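Local atomic coordinates of beta-glucanase (Podospora anserina, PDB entry 4LE4), a protein that probably hydrolyses beta-glucan chains as a glycoside hydrolase of family GH131, and binds the cello-oligosaccharide cellotriose. Residues A[112-117]-A[210-215]; A[66-71]-A[217-222]; A[77-82]-A[204-209]; A[105-110]-A[221-226]. All blocks are in the same frame, centred on the assembly; numbering follows the deposited sequence.

Interaction 1: A[112-117]-A[210-215]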
# COMPACT_ATOMS: atom_id res chain seq x y z
N THR A 112 -17.19 -8.39 -1.04
CA THR A 112 -18.47 -7.67 -0.96
C THR A 112 -18.33 -6.26 -0.43
O THR A 112 -19.32 -5.51 -0.38
CB THR A 112 -19.43 -8.41 -0.02
OG1 THR A 112 -18.74 -8.71 1.21
CG2 THR A 112 -19.96 -9.68 -0.67
N ARG A 113 -17.11 -5.87 -0.05
CA ARG A 113 -16.87 -4.54 0.50
C ARG A 113 -15.75 -3.82 -0.20
O ARG A 113 -14.76 -4.43 -0.58
CB ARG A 113 -16.53 -4.64 1.99
CG ARG A 113 -17.74 -5.08 2.80
CD ARG A 113 -17.35 -5.46 4.21
NE ARG A 113 -17.00 -4.31 5.03
CZ ARG A 113 -16.72 -4.42 6.32
NH1 ARG A 113 -16.77 -5.62 6.88
NH2 ARG A 113 -16.38 -3.36 7.04
N GLU A 114 -15.90 -2.51 -0.34
CA GLU A 114 -14.86 -1.74 -1.01
C GLU A 114 -13.63 -1.55 -0.12
O GLU A 114 -13.76 -1.26 1.07
CB GLU A 114 -15.42 -0.38 -1.43
CG GLU A 114 -14.36 0.60 -1.96
CD GLU A 114 -14.97 1.93 -2.46
OE1 GLU A 114 -16.21 2.03 -2.63
OE2 GLU A 114 -14.19 2.87 -2.71
N HIS A 115 -12.45 -1.74 -0.70
CA HIS A 115 -11.20 -1.52 0.03
C HIS A 115 -10.45 -0.48 -0.76
O HIS A 115 -10.50 -0.49 -1.99
CB HIS A 115 -10.32 -2.78 0.06
CG HIS A 115 -10.93 -3.91 0.84
ND1 HIS A 115 -12.05 -4.60 0.41
CD2 HIS A 115 -10.55 -4.49 2.00
CE1 HIS A 115 -12.33 -5.56 1.28
NE2 HIS A 115 -11.44 -5.51 2.25
N GLN A 116 -9.81 0.43 -0.03
CA GLN A 116 -8.97 1.49 -0.62
C GLN A 116 -7.59 1.15 -0.04
O GLN A 116 -7.43 1.04 1.16
CB GLN A 116 -9.49 2.85 -0.17
CG GLN A 116 -10.83 3.16 -0.91
CD GLN A 116 -11.66 4.24 -0.26
OE1 GLN A 116 -11.18 4.98 0.59
NE2 GLN A 116 -12.93 4.35 -0.67
N ILE A 117 -6.62 1.01 -0.93
CA ILE A 117 -5.28 0.52 -0.58
C ILE A 117 -4.15 1.42 -1.06
O ILE A 117 -4.16 1.85 -2.21
CB ILE A 117 -5.12 -0.87 -1.24
CG1 ILE A 117 -6.30 -1.78 -0.80
CG2 ILE A 117 -3.78 -1.48 -0.87
CD1 ILE A 117 -6.54 -3.00 -1.68
N LEU A 210 -8.03 0.49 3.97
CA LEU A 210 -9.24 1.07 4.52
C LEU A 210 -10.36 0.23 3.89
O LEU A 210 -10.33 -0.03 2.69
CB LEU A 210 -9.36 2.55 4.11
CG LEU A 210 -10.53 3.42 4.58
CD1 LEU A 210 -10.21 4.88 4.41
CD2 LEU A 210 -11.74 3.06 3.76
N GLU A 211 -11.33 -0.23 4.69
CA GLU A 211 -12.43 -1.02 4.14
C GLU A 211 -13.76 -0.38 4.51
O GLU A 211 -14.02 -0.12 5.68
CB GLU A 211 -12.41 -2.46 4.69
CG GLU A 211 -13.58 -3.37 4.22
CD GLU A 211 -13.52 -4.78 4.81
OE1 GLU A 211 -13.21 -4.92 6.01
OE2 GLU A 211 -13.77 -5.75 4.09
N LEU A 212 -14.60 -0.11 3.52
CA LEU A 212 -15.90 0.51 3.82
C LEU A 212 -16.91 -0.53 4.28
O LEU A 212 -16.80 -1.70 3.93
CB LEU A 212 -16.48 1.18 2.57
CG LEU A 212 -15.74 2.35 1.92
CD1 LEU A 212 -14.42 1.89 1.36
CD2 LEU A 212 -16.60 2.89 0.76
N PRO A 213 -17.88 -0.13 5.11
CA PRO A 213 -18.88 -1.11 5.55
C PRO A 213 -19.87 -1.28 4.40
O PRO A 213 -19.89 -0.48 3.46
CB PRO A 213 -19.54 -0.41 6.73
CG PRO A 213 -19.55 1.04 6.28
CD PRO A 213 -18.13 1.20 5.69
N ARG A 214 -20.65 -2.36 4.43
CA ARG A 214 -21.70 -2.59 3.45
C ARG A 214 -22.77 -3.34 4.20
O ARG A 214 -22.51 -4.32 4.89
CB ARG A 214 -21.27 -3.43 2.25
CG ARG A 214 -22.46 -3.65 1.26
CD ARG A 214 -22.10 -4.44 -0.01
NE ARG A 214 -21.22 -3.69 -0.91
CZ ARG A 214 -21.62 -2.73 -1.73
NH1 ARG A 214 -22.91 -2.40 -1.79
NH2 ARG A 214 -20.73 -2.06 -2.47
N SER A 215 -23.99 -2.82 4.09
CA SER A 215 -25.13 -3.39 4.76
C SER A 215 -25.24 -4.91 4.62
O SER A 215 -25.21 -5.45 3.52
CB SER A 215 -26.40 -2.72 4.23
OG SER A 215 -27.51 -3.21 4.93
O HOH W 1 -18.40 -1.29 0.52
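Arg113 and Glu211 meet flat against flat: the carboxylate carbon CD of Glu211 sits 3.5 Å above the guanidinium plane of Arg113, over its centre, with the two planes 5° apart. Such stacking pairs opposite charges without a directed bond, and the ion pair between Arg113 NE and Glu211 OE2 is correspondingly long. The N-H of Arg113 NE is spent in its own plane instead, on Leu212 O at 2.8 Å, almost straight (175°). Beside this pair, Glu211 CG rests over the His115 ring, a CH-pi contact 3.9 Å from the ring centroid; the two side chains leave a non-hydrogen-bonded antiparallel pair and point the same way. The polar end of His115 is used otherwise, since NE2 bonds to Glu222.

On the opposite face of the sheet lie the side chains of the next, hydrogen-bonded pair, Gln116 and Leu210, with Gln116 N 2.8 Å from Leu210 O. The linkage runs on past the strands through Leu212 N, which is 2.8 Å from Glu114 O. Leu212 spreads its methyls over polar side chains, CD1 lying 3.5 Å from Gln116 NE2. Gln116 NE2 in turn donates to Glu114 OE2 at 2.8 Å, from above the carboxylate plane, and Lys128 also pairs with this oxygen. At the loop end, Arg214 NE donates to Thr112 O at 2.7 Å, while its guanidinium makes a cation-pi contact with Trp131.

An outer shell fixes the stack: Arg78 bridges to Glu211 OE1 and Asp219 to Arg113 NH1. Arg113 and Arg78, both buried, probably offset the negative charge gathered where Glu211 lies close to Glu222.

Interaction 2: A[66-71]-A[217-222]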
# COMPACT_ATOMS: atom_id res chain seq x y z
N LEU A 66 -7.00 -6.42 9.42
CA LEU A 66 -8.18 -5.69 9.84
C LEU A 66 -8.93 -6.74 10.64
O LEU A 66 -9.16 -7.85 10.13
CB LEU A 66 -9.07 -5.30 8.67
CG LEU A 66 -8.49 -4.30 7.68
CD1 LEU A 66 -9.51 -4.03 6.53
CD2 LEU A 66 -8.20 -3.02 8.45
N ASP A 67 -9.28 -6.42 11.87
CA ASP A 67 -10.05 -7.36 12.67
C ASP A 67 -11.25 -6.63 13.23
O ASP A 67 -11.53 -5.53 12.79
CB ASP A 67 -9.20 -8.01 13.77
CG ASP A 67 -8.78 -7.05 14.90
OD1 ASP A 67 -9.28 -5.90 14.98
OD2 ASP A 67 -7.93 -7.47 15.73
N ASN A 68 -11.97 -7.21 14.20
CA ASN A 68 -13.15 -6.54 14.71
C ASN A 68 -12.92 -5.24 15.44
O ASN A 68 -13.86 -4.47 15.65
CB ASN A 68 -13.97 -7.47 15.61
CG ASN A 68 -14.49 -8.68 14.88
OD1 ASN A 68 -15.04 -8.57 13.77
ND2 ASN A 68 -14.34 -9.85 15.49
N THR A 69 -11.67 -4.96 15.80
CA THR A 69 -11.35 -3.74 16.54
C THR A 69 -10.63 -2.66 15.69
O THR A 69 -10.23 -1.63 16.22
CB THR A 69 -10.41 -4.06 17.70
OG1 THR A 69 -9.13 -4.43 17.17
CG2 THR A 69 -10.96 -5.25 18.50
N ALA A 70 -10.45 -2.94 14.41
CA ALA A 70 -9.73 -2.04 13.53
C ALA A 70 -10.49 -0.78 13.11
O ALA A 70 -10.63 -0.51 11.92
CB ALA A 70 -9.25 -2.80 12.30
N TYR A 71 -10.93 -0.01 14.10
CA TYR A 71 -11.67 1.22 13.85
C TYR A 71 -10.92 2.36 14.50
O TYR A 71 -10.60 2.29 15.69
CB TYR A 71 -13.09 1.12 14.43
CG TYR A 71 -13.97 0.18 13.65
CD1 TYR A 71 -14.70 0.64 12.54
CD2 TYR A 71 -14.03 -1.17 13.97
CE1 TYR A 71 -15.46 -0.21 11.79
CE2 TYR A 71 -14.79 -2.04 13.21
CZ TYR A 71 -15.50 -1.54 12.12
OH TYR A 71 -16.23 -2.40 11.34
N TYR A 217 -23.03 -7.14 5.84
CA TYR A 217 -21.75 -7.85 5.76
C TYR A 217 -20.94 -7.60 7.02
O TYR A 217 -20.34 -6.53 7.20
CB TYR A 217 -21.00 -7.46 4.46
CG TYR A 217 -21.77 -7.90 3.23
CD1 TYR A 217 -21.81 -9.26 2.86
CD2 TYR A 217 -22.54 -7.00 2.51
CE1 TYR A 217 -22.62 -9.69 1.82
CE2 TYR A 217 -23.36 -7.42 1.45
CZ TYR A 217 -23.39 -8.78 1.12
OH TYR A 217 -24.23 -9.21 0.11
N PRO A 218 -20.89 -8.60 7.92
CA PRO A 218 -20.17 -8.51 9.18
C PRO A 218 -18.67 -8.59 8.98
O PRO A 218 -18.21 -9.14 7.98
CB PRO A 218 -20.70 -9.70 9.96
CG PRO A 218 -20.75 -10.74 8.89
CD PRO A 218 -21.33 -10.00 7.69
N ASP A 219 -17.93 -8.03 9.95
CA ASP A 219 -16.48 -8.07 9.92
C ASP A 219 -15.96 -9.49 10.14
O ASP A 219 -16.51 -10.26 10.94
CB ASP A 219 -15.87 -7.19 11.04
CG ASP A 219 -16.13 -5.71 10.83
OD1 ASP A 219 -16.37 -5.31 9.67
OD2 ASP A 219 -16.08 -4.95 11.83
N SER A 220 -14.91 -9.82 9.41
CA SER A 220 -14.19 -11.07 9.57
C SER A 220 -12.74 -10.61 9.39
O SER A 220 -12.48 -9.58 8.75
CB SER A 220 -14.56 -12.09 8.49
OG SER A 220 -14.27 -11.62 7.18
N ASN A 221 -11.81 -11.36 9.95
CA ASN A 221 -10.42 -10.98 9.83
C ASN A 221 -9.97 -11.01 8.38
O ASN A 221 -10.29 -11.92 7.63
CB ASN A 221 -9.56 -11.90 10.69
CG ASN A 221 -9.67 -11.58 12.17
OD1 ASN A 221 -10.59 -10.90 12.60
ND2 ASN A 221 -8.72 -12.07 12.96
N GLU A 222 -9.22 -9.97 8.01
CA GLU A 222 -8.70 -9.82 6.65
C GLU A 222 -7.22 -9.50 6.75
O GLU A 222 -6.83 -8.57 7.47
CB GLU A 222 -9.43 -8.70 5.93
CG GLU A 222 -10.89 -9.05 5.69
CD GLU A 222 -11.66 -7.95 4.98
OE1 GLU A 222 -11.01 -7.15 4.29
OE2 GLU A 222 -12.91 -7.90 5.11
O HOH W 2 -16.28 -5.25 14.45
O HOH W 3 -14.84 -11.59 13.46
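Tyr71 reaches Asp219 with its hydroxyl, OH donating to the syn lone pair of Asp219 OD2 at 2.6 Å. Both side chains have CG anti to the carbonyl carbon (chi1 -71° for Tyr71, -67° for Asp219), which sends them at each other from opposite directions, and OD2 arrives at the ring's edge, in its plane. A water adds a second donor to OD2 and ties it to Asn68 O, while Asp219 OD1 is held by Arg113. With a phenylalanine in place of Tyr71, OD2 would lose its phenolic donor, and the carboxylate, still held by Arg113, would probably be less firmly fixed. Asn68 and Asp219 run antiparallel alongside each other, Asn68 OD1 lying 3.2 Å from Asp219 CB. Asp67 instead puts CG between its backbone N and carbonyl carbon (chi1 69°), turning the carboxylate back onto its own chain: OD1 accepts from Thr69 N at 2.7 Å and, on its syn lone pair, from Thr69 OG1. This leaves Asp67 CB against Asn221 OD1, 3.4 Å away. Leu66 and Glu222 exchange backbone bonds, Leu66 N to Glu222 O at 2.9 Å. The antiparallel ladder of strands 61-66 and 222-233 gives way here to an Asx turn within a type I turn.

Interaction 3: A[77-82]-A[204-209]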
# COMPACT_ATOMS: atom_id res chain seq x y z
N MET A 77 -15.50 2.93 9.09
CA MET A 77 -14.69 2.20 8.09
C MET A 77 -13.56 1.52 8.91
O MET A 77 -13.10 2.10 9.90
CB MET A 77 -13.96 3.16 7.11
CG MET A 77 -14.78 4.23 6.42
SD MET A 77 -14.73 5.86 7.22
CE MET A 77 -13.26 6.54 6.65
N ARG A 78 -13.14 0.32 8.53
CA ARG A 78 -12.01 -0.35 9.23
C ARG A 78 -10.71 0.14 8.58
O ARG A 78 -10.63 0.26 7.36
CB ARG A 78 -12.03 -1.87 9.06
CG ARG A 78 -13.32 -2.54 9.40
CD ARG A 78 -13.43 -3.87 8.62
NE ARG A 78 -12.89 -4.86 9.49
CZ ARG A 78 -12.74 -6.16 9.27
NH1 ARG A 78 -13.04 -6.76 8.11
NH2 ARG A 78 -12.31 -6.86 10.30
N ARG A 79 -9.69 0.39 9.39
CA ARG A 79 -8.41 0.88 8.87
C ARG A 79 -7.21 0.44 9.68
O ARG A 79 -7.27 0.40 10.89
CB ARG A 79 -8.37 2.43 8.88
CG ARG A 79 -9.52 3.12 8.18
CD ARG A 79 -9.52 4.60 8.48
NE ARG A 79 -8.51 5.28 7.69
CZ ARG A 79 -8.46 6.60 7.53
NH1 ARG A 79 -9.38 7.38 8.13
NH2 ARG A 79 -7.51 7.14 6.79
N THR A 80 -6.11 0.15 8.99
CA THR A 80 -4.82 -0.16 9.60
C THR A 80 -3.89 0.46 8.56
O THR A 80 -3.74 -0.07 7.45
CB THR A 80 -4.51 -1.66 9.73
OG1 THR A 80 -5.42 -2.28 10.64
CG2 THR A 80 -3.10 -1.83 10.27
N GLU A 81 -3.30 1.59 8.91
CA GLU A 81 -2.45 2.31 7.96
C GLU A 81 -1.19 2.87 8.61
O GLU A 81 -1.23 3.25 9.77
CB GLU A 81 -3.27 3.48 7.34
CG GLU A 81 -4.50 3.01 6.58
CD GLU A 81 -5.62 4.05 6.57
OE1 GLU A 81 -5.32 5.28 6.62
OE2 GLU A 81 -6.81 3.65 6.51
N LEU A 82 -0.10 2.90 7.84
CA LEU A 82 1.18 3.44 8.24
C LEU A 82 1.43 4.60 7.27
O LEU A 82 1.07 4.51 6.10
CB LEU A 82 2.32 2.40 8.03
CG LEU A 82 2.07 1.05 8.69
CD1 LEU A 82 3.18 0.09 8.37
CD2 LEU A 82 1.93 1.27 10.18
N ASP A 204 1.04 12.13 3.83
CA ASP A 204 -0.32 11.69 3.61
C ASP A 204 -0.49 10.51 2.67
O ASP A 204 -1.54 10.37 2.03
CB ASP A 204 -1.14 12.86 3.10
CG ASP A 204 -0.61 13.39 1.80
OD1 ASP A 204 0.43 12.90 1.33
OD2 ASP A 204 -1.23 14.32 1.24
N TRP A 205 0.53 9.67 2.57
CA TRP A 205 0.40 8.48 1.75
C TRP A 205 0.13 7.39 2.79
O TRP A 205 0.95 7.15 3.69
CB TRP A 205 1.67 8.15 0.99
CG TRP A 205 1.48 6.96 0.10
CD1 TRP A 205 0.36 6.64 -0.64
CD2 TRP A 205 2.43 5.93 -0.16
NE1 TRP A 205 0.57 5.48 -1.35
CE2 TRP A 205 1.83 5.02 -1.07
CE3 TRP A 205 3.74 5.68 0.29
CZ2 TRP A 205 2.49 3.89 -1.53
CZ3 TRP A 205 4.40 4.55 -0.19
CH2 TRP A 205 3.77 3.67 -1.09
N HIS A 206 -1.00 6.72 2.64
CA HIS A 206 -1.43 5.71 3.59
C HIS A 206 -1.10 4.31 3.12
O HIS A 206 -1.78 3.76 2.26
CB HIS A 206 -2.94 5.84 3.84
CG HIS A 206 -3.33 7.13 4.48
ND1 HIS A 206 -3.99 7.19 5.68
CD2 HIS A 206 -3.14 8.42 4.09
CE1 HIS A 206 -4.19 8.46 6.01
NE2 HIS A 206 -3.68 9.22 5.06
N VAL A 207 -0.03 3.77 3.67
CA VAL A 207 0.44 2.42 3.35
C VAL A 207 -0.36 1.52 4.25
O VAL A 207 -0.10 1.40 5.46
CB VAL A 207 1.94 2.27 3.67
CG1 VAL A 207 2.40 0.81 3.40
CG2 VAL A 207 2.71 3.26 2.82
N GLY A 208 -1.34 0.88 3.64
CA GLY A 208 -2.21 0.04 4.42
C GLY A 208 -3.54 -0.05 3.72
O GLY A 208 -3.62 0.18 2.52
N VAL A 209 -4.58 -0.35 4.49
CA VAL A 209 -5.91 -0.61 3.95
C VAL A 209 -7.05 0.01 4.73
O VAL A 209 -7.07 0.03 5.95
CB VAL A 209 -6.20 -2.15 3.93
CG1 VAL A 209 -7.53 -2.43 3.15
CG2 VAL A 209 -5.03 -2.93 3.34
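Glu81 and His206 both turn CG away from their own carbonyl carbon (chi1 -61° and -64°), and these torsions bring carboxylate and imidazole together. The bond is short, His206 ND1 to Glu81 OE1 2.5 Å, and OE1 is met on its anti side, a little out of the carboxylate plane. Its syn lone pair is taken by Arg79 NH2. Because the Arg79 chain bends at chi3, its NE and NH2 each take one oxygen of Glu81, NE going to Glu81 OE2 at 2.6 Å in the guanidinium plane. Three donors thus fix the rotation of one buried carboxylate, and Arg79 NH2 also passes 3.7 Å from His206 CE1. The far nitrogen of the imidazole, NE2, bonds to Glu121, and the ring stacks with Phe119.

Beneath these side chains runs an antiparallel ladder that joins strand 78-84 to the chain at the junction of 205-207 and 209-211, within one of the two sheets of the concanavalin-like beta-sandwich. Leu82 and Val207 exchange two backbone bonds, with Leu82 N 2.8 Å from Val207 O; Thr80 and Val209 do the same less tightly, Thr80 N to Val209 O measuring 3.2 Å.

Between these pairs the chain turns a corner at Gly208. Its backbone (phi 154°) would jam a side chain against the preceding carbonyl, and a CB there would also collide with Thr80 O, so the corner calls for glycine. On the ladder's other side Leu82 and Val207 make a loose apolar contact, CB to CB 4.4 Å, and Val207 and Val209 extend this apolar layer to Trp226 and Phe224 of strand 222-233.

Interaction 4: A[105-110]-A[221-226]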
# COMPACT_ATOMS: atom_id res chain seq x y z
N ASP A 105 -5.89 -17.01 0.49
CA ASP A 105 -7.29 -17.38 0.56
C ASP A 105 -7.74 -17.40 2.04
O ASP A 105 -8.92 -17.29 2.34
CB ASP A 105 -7.52 -18.74 -0.10
CG ASP A 105 -7.69 -18.63 -1.60
OD1 ASP A 105 -8.23 -17.59 -2.07
OD2 ASP A 105 -7.30 -19.59 -2.30
N ILE A 106 -6.79 -17.54 2.98
CA ILE A 106 -7.14 -17.53 4.41
C ILE A 106 -7.23 -16.05 4.80
O ILE A 106 -6.34 -15.26 4.46
CB ILE A 106 -6.06 -18.21 5.29
CG1 ILE A 106 -6.07 -19.73 5.05
CG2 ILE A 106 -6.32 -17.91 6.76
CD1 ILE A 106 -7.36 -20.41 5.46
N ASN A 107 -8.30 -15.70 5.50
CA ASN A 107 -8.52 -14.31 5.90
C ASN A 107 -8.41 -13.41 4.66
O ASN A 107 -7.79 -12.34 4.70
CB ASN A 107 -7.51 -13.88 6.95
CG ASN A 107 -7.68 -14.64 8.23
OD1 ASN A 107 -8.76 -15.14 8.50
ND2 ASN A 107 -6.63 -14.72 9.03
N ALA A 108 -9.01 -13.85 3.56
CA ALA A 108 -8.96 -13.06 2.34
C ALA A 108 -9.84 -11.82 2.47
O ALA A 108 -10.87 -11.84 3.13
CB ALA A 108 -9.44 -13.90 1.16
N PRO A 109 -9.45 -10.71 1.82
CA PRO A 109 -10.30 -9.52 1.92
C PRO A 109 -11.70 -9.84 1.36
O PRO A 109 -11.83 -10.57 0.36
CB PRO A 109 -9.54 -8.47 1.08
CG PRO A 109 -8.66 -9.27 0.20
CD PRO A 109 -8.21 -10.41 1.10
N ALA A 110 -12.72 -9.30 2.00
CA ALA A 110 -14.11 -9.53 1.59
C ALA A 110 -14.37 -8.90 0.22
O ALA A 110 -14.15 -7.69 0.05
CB ALA A 110 -15.04 -8.92 2.62
N ASN A 221 -11.81 -11.36 9.95
CA ASN A 221 -10.42 -10.98 9.83
C ASN A 221 -9.97 -11.01 8.38
O ASN A 221 -10.29 -11.92 7.63
CB ASN A 221 -9.56 -11.90 10.69
CG ASN A 221 -9.67 -11.58 12.17
OD1 ASN A 221 -10.59 -10.90 12.60
ND2 ASN A 221 -8.72 -12.07 12.96
N GLU A 222 -9.22 -9.97 8.01
CA GLU A 222 -8.70 -9.82 6.65
C GLU A 222 -7.22 -9.50 6.75
O GLU A 222 -6.83 -8.57 7.47
CB GLU A 222 -9.43 -8.70 5.93
CG GLU A 222 -10.89 -9.05 5.69
CD GLU A 222 -11.66 -7.95 4.98
OE1 GLU A 222 -11.01 -7.15 4.29
OE2 GLU A 222 -12.91 -7.90 5.11
N ASP A 223 -6.41 -10.27 6.04
CA ASP A 223 -4.96 -10.11 6.04
C ASP A 223 -4.44 -9.65 4.68
O ASP A 223 -4.82 -10.20 3.65
CB ASP A 223 -4.26 -11.44 6.39
CG ASP A 223 -4.52 -11.92 7.83
OD1 ASP A 223 -4.67 -11.07 8.75
OD2 ASP A 223 -4.53 -13.16 8.07
N PHE A 224 -3.52 -8.69 4.69
CA PHE A 224 -2.90 -8.16 3.47
C PHE A 224 -1.39 -8.22 3.70
O PHE A 224 -0.91 -7.82 4.74
CB PHE A 224 -3.34 -6.71 3.26
CG PHE A 224 -4.84 -6.53 3.21
CD1 PHE A 224 -5.59 -6.52 4.37
CD2 PHE A 224 -5.49 -6.39 1.98
CE1 PHE A 224 -6.99 -6.37 4.34
CE2 PHE A 224 -6.89 -6.24 1.93
CZ PHE A 224 -7.63 -6.23 3.09
N TYR A 225 -0.65 -8.69 2.71
CA TYR A 225 0.80 -8.87 2.83
C TYR A 225 1.50 -7.82 2.01
O TYR A 225 1.12 -7.58 0.88
CB TYR A 225 1.17 -10.27 2.36
CG TYR A 225 0.49 -11.28 3.24
CD1 TYR A 225 1.13 -11.79 4.37
CD2 TYR A 225 -0.84 -11.68 3.00
CE1 TYR A 225 0.47 -12.66 5.25
CE2 TYR A 225 -1.50 -12.55 3.86
CZ TYR A 225 -0.84 -13.04 4.99
OH TYR A 225 -1.46 -13.93 5.86
N TRP A 226 2.51 -7.20 2.60
CA TRP A 226 3.22 -6.10 1.93
C TRP A 226 4.72 -6.23 2.03
O TRP A 226 5.23 -6.69 3.05
CB TRP A 226 2.90 -4.78 2.65
CG TRP A 226 1.48 -4.37 2.69
CD1 TRP A 226 0.44 -4.96 3.39
CD2 TRP A 226 0.91 -3.28 1.98
NE1 TRP A 226 -0.72 -4.29 3.15
CE2 TRP A 226 -0.47 -3.25 2.30
CE3 TRP A 226 1.44 -2.31 1.11
CZ2 TRP A 226 -1.35 -2.29 1.77
CZ3 TRP A 226 0.56 -1.35 0.58
CH2 TRP A 226 -0.81 -1.35 0.92
O HOH W 4 -5.08 -12.78 2.99
O HOH W 5 -3.88 -14.94 5.89
O HOH W 6 -11.56 -14.71 8.07
O HOH W 7 -6.66 -14.50 12.35
O HOH W 8 -11.85 -12.88 5.38
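Asn107 lies against Asn221 and Asp223 from CB to amide. Asn107 CB is 3.3 Å from Asp223 OD2 and also faces Asn221 O; CG follows over the same two oxygens. At the tip the branches part. Asn107 ND2 donates to Asp223 OD2 at 2.8 Å, nearly straight (163°) and in the amide plane, but reaches the carboxylate from above its plane, while OD1 takes a water that also lies within bonding distance of Asn221 O. The backbone joins in, as Asn107 O accepts from Asp223 N at 2.8 Å, so main chain and side chain both grip one residue. Asp223 has a further partner in Thr65, which bonds to OD1. Another water collects Ile106 O, Asp223 OD2 and the hydroxyl of Tyr225. If Asn107 were an alanine, Asp223 OD2 would lose its amide donor and the aspartate would probably be held less firmly beside the turn.

Further along, Pro109 CB packs 3.6 Å from Phe224 CZ. Ala110 N makes a weak bond of 3.4 Å to Glu222 OE2, the other oxygen of that carboxylate being taken by His115.

Asn107 has positive phi (52°), the left-handed conformation expected at the third position of a type II turn, here Asp105 to Ala108. A beta turn is thus pinned crosswise to a strand, at the point where the loop leaving strand 94-102 heads for strand 115-120 in the other sheet of the sandwich.

The four contacts are close neighbours, their centres 11 to 15 Å apart; interaction 3 lies deepest, about 8 Å from the centre of the chain. Interactions 1 and 3 lie in one sheet, on the consecutive strands 209-211 and 205-207; interactions 2 and 4 share Asn221 and Glu222 at the start of strand 222-233, in the other. Along the chain come 66-71, 77-82, 105-110 and 112-117, and much later 204-209, 210-215 and 217-226. Interaction 2 spans interactions 1 and 3, whereas interaction 3 alternates with interactions 1 and 4. Distant halves of the domain are thus interlaced, and the polar groups of Arg78, Glu211, His115 and Glu222 form a continuous cluster connecting the two sheets.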